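Local structure of germination protein (6O59) at residues T182-N194 with N246-G258. The protein is the A subunit of a spore germinant receptor, represented by its N-terminal domain, and probably helps spores sense germinants and begin germination. Numbering follows the deposited sequence.
Sequences TDVTLMYIHGIAN and NLLEGRIAIFVDG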
loop_
_atom_site.group_PDB
_atom_site.type_symbol
_atom_site.label_atom_id
_atom_site.label_comp_id
_atom_site.label_asym_id
_atom_site.label_seq_id
_atom_site.Cartn_x
_atom_site.Cartn_y
_atom_site.Cartn_z
ATOM N N THR A 182 19.155 5.500 6.711
ATOM C CA THR A 182 18.157 4.614 7.308
ATOM C C THR A 182 16.885 4.711 6.479
ATOM O O THR A 182 16.451 5.817 6.130
ATOM C CB THR A 182 17.900 4.977 8.803
ATOM O OG1 THR A 182 19.129 4.921 9.540
ATOM C CG2 THR A 182 16.889 4.073 9.460
ATOM N N ASP A 183 16.287 3.554 6.176
ATOM C CA ASP A 183 15.039 3.481 5.428
ATOM C C ASP A 183 13.884 3.852 6.334
ATOM O O ASP A 183 13.825 3.434 7.495
ATOM C CB ASP A 183 14.844 2.104 4.791
ATOM C CG ASP A 183 15.798 1.877 3.646
ATOM O OD1 ASP A 183 15.559 2.435 2.563
ATOM O OD2 ASP A 183 16.803 1.167 3.844
ATOM N N VAL A 184 12.995 4.685 5.801
ATOM C CA VAL A 184 11.851 5.239 6.498
ATOM C C VAL A 184 10.645 5.270 5.560
ATOM O O VAL A 184 10.810 5.577 4.378
ATOM C CB VAL A 184 12.246 6.669 6.996
ATOM C CG1 VAL A 184 11.059 7.624 7.061
ATOM C CG2 VAL A 184 12.950 6.598 8.341
ATOM N N THR A 185 9.438 4.970 6.086
ATOM C CA THR A 185 8.195 5.110 5.333
ATOM C C THR A 185 7.274 6.076 6.115
ATOM O O THR A 185 7.006 5.886 7.302
ATOM C CB THR A 185 7.550 3.766 4.966
ATOM O OG1 THR A 185 8.387 3.118 4.009
ATOM C CG2 THR A 185 6.159 3.941 4.343
ATOM N N LEU A 186 6.840 7.124 5.425
ATOM C CA LEU A 186 5.944 8.187 5.875
ATOM C C LEU A 186 4.493 7.872 5.427
ATOM O O LEU A 186 4.291 7.425 4.305
ATOM C CB LEU A 186 6.452 9.483 5.227
ATOM C CG LEU A 186 5.868 10.818 5.685
ATOM C CD1 LEU A 186 6.914 11.884 5.632
ATOM C CD2 LEU A 186 4.704 11.248 4.802
ATOM N N MET A 187 3.503 8.124 6.288
ATOM C CA MET A 187 2.073 7.900 6.040
ATOM C C MET A 187 1.221 9.121 6.369
ATOM O O MET A 187 1.444 9.761 7.397
ATOM C CB MET A 187 1.567 6.758 6.929
ATOM C CG MET A 187 1.508 5.445 6.294
ATOM S SD MET A 187 0.884 4.364 7.595
ATOM C CE MET A 187 1.534 2.819 7.051
ATOM N N TYR A 188 0.177 9.366 5.561
ATOM C CA TYR A 188 -0.816 10.420 5.770
ATOM C C TYR A 188 -2.039 10.115 4.914
ATOM O O TYR A 188 -1.900 9.460 3.877
ATOM C CB TYR A 188 -0.244 11.828 5.467
ATOM C CG TYR A 188 0.117 12.058 4.015
ATOM C CD1 TYR A 188 1.348 11.651 3.503
ATOM C CD2 TYR A 188 -0.769 12.708 3.151
ATOM C CE1 TYR A 188 1.680 11.857 2.162
ATOM C CE2 TYR A 188 -0.449 12.918 1.809
ATOM C CZ TYR A 188 0.776 12.495 1.318
ATOM O OH TYR A 188 1.076 12.713 -0.008
ATOM N N ILE A 189 -3.236 10.585 5.339
ATOM C CA ILE A 189 -4.432 10.378 4.536
ATOM C C ILE A 189 -4.637 11.649 3.728
ATOM O O ILE A 189 -4.986 12.707 4.280
ATOM C CB ILE A 189 -5.721 9.939 5.312
ATOM C CG1 ILE A 189 -5.495 8.635 6.110
ATOM C CG2 ILE A 189 -6.913 9.776 4.343
ATOM C CD1 ILE A 189 -6.607 8.264 7.105
ATOM N N HIS A 190 -4.400 11.536 2.415
ATOM C CA HIS A 190 -4.592 12.603 1.438
ATOM C C HIS A 190 -6.038 13.132 1.511
ATOM O O HIS A 190 -6.988 12.353 1.438
ATOM C CB HIS A 190 -4.277 12.058 0.039
ATOM C CG HIS A 190 -4.739 12.955 -1.057
ATOM N ND1 HIS A 190 -4.016 14.063 -1.422
ATOM C CD2 HIS A 190 -5.864 12.895 -1.804
ATOM C CE1 HIS A 190 -4.711 14.642 -2.386
ATOM N NE2 HIS A 190 -5.834 13.977 -2.645
ATOM N N GLY A 191 -6.189 14.434 1.690
ATOM C CA GLY A 191 -7.512 15.045 1.792
ATOM C C GLY A 191 -7.972 15.281 3.215
ATOM O O GLY A 191 -8.860 16.107 3.446
ATOM N N ILE A 192 -7.394 14.536 4.177
ATOM C CA ILE A 192 -7.679 14.687 5.603
ATOM C C ILE A 192 -6.503 15.474 6.197
ATOM O O ILE A 192 -6.726 16.507 6.831
ATOM C CB ILE A 192 -7.972 13.334 6.311
ATOM C CG1 ILE A 192 -9.354 12.794 5.865
ATOM C CG2 ILE A 192 -7.932 13.500 7.829
ATOM C CD1 ILE A 192 -9.710 11.336 6.249
ATOM N N ALA A 193 -5.257 15.023 5.938
ATOM C CA ALA A 193 -4.068 15.724 6.395
ATOM C C ALA A 193 -3.887 17.043 5.640
ATOM O O ALA A 193 -4.155 17.109 4.433
ATOM C CB ALA A 193 -2.840 14.851 6.217
ATOM N N ASN A 194 -3.453 18.097 6.362
ATOM C CA ASN A 194 -3.170 19.408 5.774
ATOM C C ASN A 194 -1.893 19.310 4.952
ATOM O O ASN A 194 -0.876 18.830 5.461
ATOM C CB ASN A 194 -3.023 20.459 6.871
ATOM C CG ASN A 194 -2.948 21.865 6.361
ATOM O OD1 ASN A 194 -1.993 22.264 5.698
ATOM N ND2 ASN A 194 -3.959 22.646 6.670
ATOM N N ASN A 246 -4.822 8.525 14.761
ATOM C CA ASN A 246 -4.141 9.789 14.449
ATOM C C ASN A 246 -4.135 10.086 12.951
ATOM O O ASN A 246 -4.252 11.254 12.564
ATOM C CB ASN A 246 -2.735 9.817 14.996
ATOM C CG ASN A 246 -2.708 9.961 16.490
ATOM O OD1 ASN A 246 -2.233 9.084 17.208
ATOM N ND2 ASN A 246 -3.238 11.058 17.002
ATOM N N LEU A 247 -4.050 9.040 12.110
ATOM C CA LEU A 247 -4.109 9.220 10.657
ATOM C C LEU A 247 -5.472 9.789 10.246
ATOM O O LEU A 247 -5.507 10.682 9.404
ATOM C CB LEU A 247 -3.810 7.922 9.891
ATOM C CG LEU A 247 -2.356 7.488 9.830
ATOM C CD1 LEU A 247 -2.270 6.058 9.373
ATOM C CD2 LEU A 247 -1.510 8.412 8.955
ATOM N N LEU A 248 -6.571 9.337 10.890
ATOM C CA LEU A 248 -7.920 9.836 10.594
ATOM C C LEU A 248 -8.131 11.260 11.130
ATOM O O LEU A 248 -9.099 11.913 10.741
ATOM C CB LEU A 248 -9.018 8.898 11.126
ATOM C CG LEU A 248 -9.047 7.492 10.529
ATOM C CD1 LEU A 248 -9.633 6.515 11.498
ATOM C CD2 LEU A 248 -9.769 7.453 9.187
ATOM N N GLU A 249 -7.222 11.747 11.997
ATOM C CA GLU A 249 -7.265 13.114 12.545
ATOM C C GLU A 249 -6.519 14.116 11.649
ATOM O O GLU A 249 -6.634 15.312 11.881
ATOM C CB GLU A 249 -6.627 13.166 13.948
ATOM C CG GLU A 249 -7.450 12.595 15.078
ATOM C CD GLU A 249 -6.676 12.387 16.365
ATOM O OE1 GLU A 249 -5.797 13.223 16.686
ATOM O OE2 GLU A 249 -6.954 11.380 17.057
ATOM N N GLY A 250 -5.719 13.635 10.692
ATOM C CA GLY A 250 -4.915 14.503 9.833
ATOM C C GLY A 250 -3.429 14.524 10.166
ATOM O O GLY A 250 -2.682 15.358 9.633
ATOM N N ARG A 251 -2.980 13.598 11.044
ATOM C CA ARG A 251 -1.587 13.485 11.451
ATOM C C ARG A 251 -0.829 12.578 10.487
ATOM O O ARG A 251 -1.440 11.936 9.621
ATOM C CB ARG A 251 -1.460 12.976 12.895
ATOM C CG ARG A 251 -2.293 13.776 13.878
ATOM C CD ARG A 251 -1.603 13.955 15.206
ATOM N NE ARG A 251 -2.614 14.145 16.236
ATOM C CZ ARG A 251 -2.362 14.278 17.528
ATOM N NH1 ARG A 251 -3.359 14.401 18.391
ATOM N NH2 ARG A 251 -1.115 14.248 17.976
ATOM N N ILE A 252 0.509 12.558 10.642
ATOM C CA ILE A 252 1.472 11.836 9.822
ATOM C C ILE A 252 2.124 10.719 10.660
ATOM O O ILE A 252 2.573 10.974 11.782
ATOM C CB ILE A 252 2.527 12.845 9.241
ATOM C CG1 ILE A 252 1.902 13.766 8.183
ATOM C CG2 ILE A 252 3.773 12.135 8.653
ATOM C CD1 ILE A 252 1.284 15.033 8.684
ATOM N N ALA A 253 2.177 9.495 10.106
ATOM C CA ALA A 253 2.813 8.348 10.764
ATOM C C ALA A 253 4.171 8.030 10.092
ATOM O O ALA A 253 4.263 7.999 8.874
ATOM C CB ALA A 253 1.893 7.130 10.741
ATOM N N ILE A 254 5.225 7.848 10.890
ATOM C CA ILE A 254 6.565 7.541 10.383
ATOM C C ILE A 254 7.008 6.209 10.938
ATOM O O ILE A 254 6.947 5.991 12.149
ATOM C CB ILE A 254 7.595 8.660 10.709
ATOM C CG1 ILE A 254 7.147 10.031 10.155
ATOM C CG2 ILE A 254 9.003 8.295 10.233
ATOM C CD1 ILE A 254 7.397 11.171 11.116
ATOM N N PHE A 255 7.461 5.328 10.045
ATOM C CA PHE A 255 8.018 4.025 10.393
ATOM C C PHE A 255 9.483 3.990 10.011
ATOM O O PHE A 255 9.820 4.129 8.829
ATOM C CB PHE A 255 7.249 2.871 9.726
ATOM C CG PHE A 255 5.857 2.730 10.273
ATOM C CD1 PHE A 255 5.636 2.096 11.485
ATOM C CD2 PHE A 255 4.767 3.283 9.600
ATOM C CE1 PHE A 255 4.358 1.991 11.999
ATOM C CE2 PHE A 255 3.479 3.152 10.106
ATOM C CZ PHE A 255 3.283 2.503 11.298
ATOM N N VAL A 256 10.351 3.851 11.026
ATOM C CA VAL A 256 11.802 3.779 10.866
ATOM C C VAL A 256 12.238 2.304 10.942
ATOM O O VAL A 256 11.764 1.562 11.804
ATOM C CB VAL A 256 12.512 4.652 11.926
ATOM C CG1 VAL A 256 14.015 4.723 11.671
ATOM C CG2 VAL A 256 11.907 6.055 11.967
ATOM N N ASP A 257 13.133 1.892 10.027
ATOM C CA ASP A 257 13.679 0.543 9.959
ATOM C C ASP A 257 14.390 0.181 11.263
ATOM O O ASP A 257 15.266 0.920 11.734
ATOM C CB ASP A 257 14.635 0.423 8.761
ATOM C CG ASP A 257 15.099 -0.982 8.422
ATOM O OD1 ASP A 257 14.370 -1.941 8.735
ATOM O OD2 ASP A 257 16.174 -1.116 7.807
ATOM N N GLY A 258 13.946 -0.920 11.867
ATOM C CA GLY A 258 14.493 -1.427 13.122
ATOM C C GLY A 258 13.814 -0.944 14.393
ATOM O O GLY A 258 14.097 -1.487 15.467
#
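Met187 lays its thioether along the edge of the Phe255 ring. SD lies in the ring plane, 5.2 Å from the ring centroid, a Met-aromatic contact. CE approaches Phe255 CE2 obliquely. The two residues sit on neighbouring antiparallel strands, 182-189 and 252-256, inside a five-stranded antiparallel sheet. Beyond CG the Met187 chain is extended (chi2 -180°), which carries the sulfur out to the ring and to Leu247 CD1, 4.0 Å from SD. Leu157 of helix 153-163 packs on Met187, on the sheet face that carries Met187, Phe255 and Thr185. Phe149 meets the Phe255 ring edge-to-face. The Thr185 hydroxyl is bonded to Ser173 of the next strand.

Val184, Leu186, Ile254 and Val256 form the other face. Val184 and Val256 lie side by side, Val184 CG2 3.8 Å from Val256 CG2. Val184 CG1 turns to Ile254 CG2. Ile252 CG2 packs against Leu186 CG. Helix 195-206 adds Leu205 on Leu186 and Ile201 on Ile252.

Thr185 and Phe255 exchange two backbone hydrogen bonds, as do Met187 and Ala253. Asp257 N adds a fifth, to Asp183 O.

At the end of strand 182-189, Ile189 CD1 rests on Leu247 O of helix 240-248, 3.5 Å away. That helix closes in a Schellman motif at Gly250, whose positive phi (105°) turns the chain toward strand 252-256. Ala193 CB packs 3.5 Å from Gly250 O.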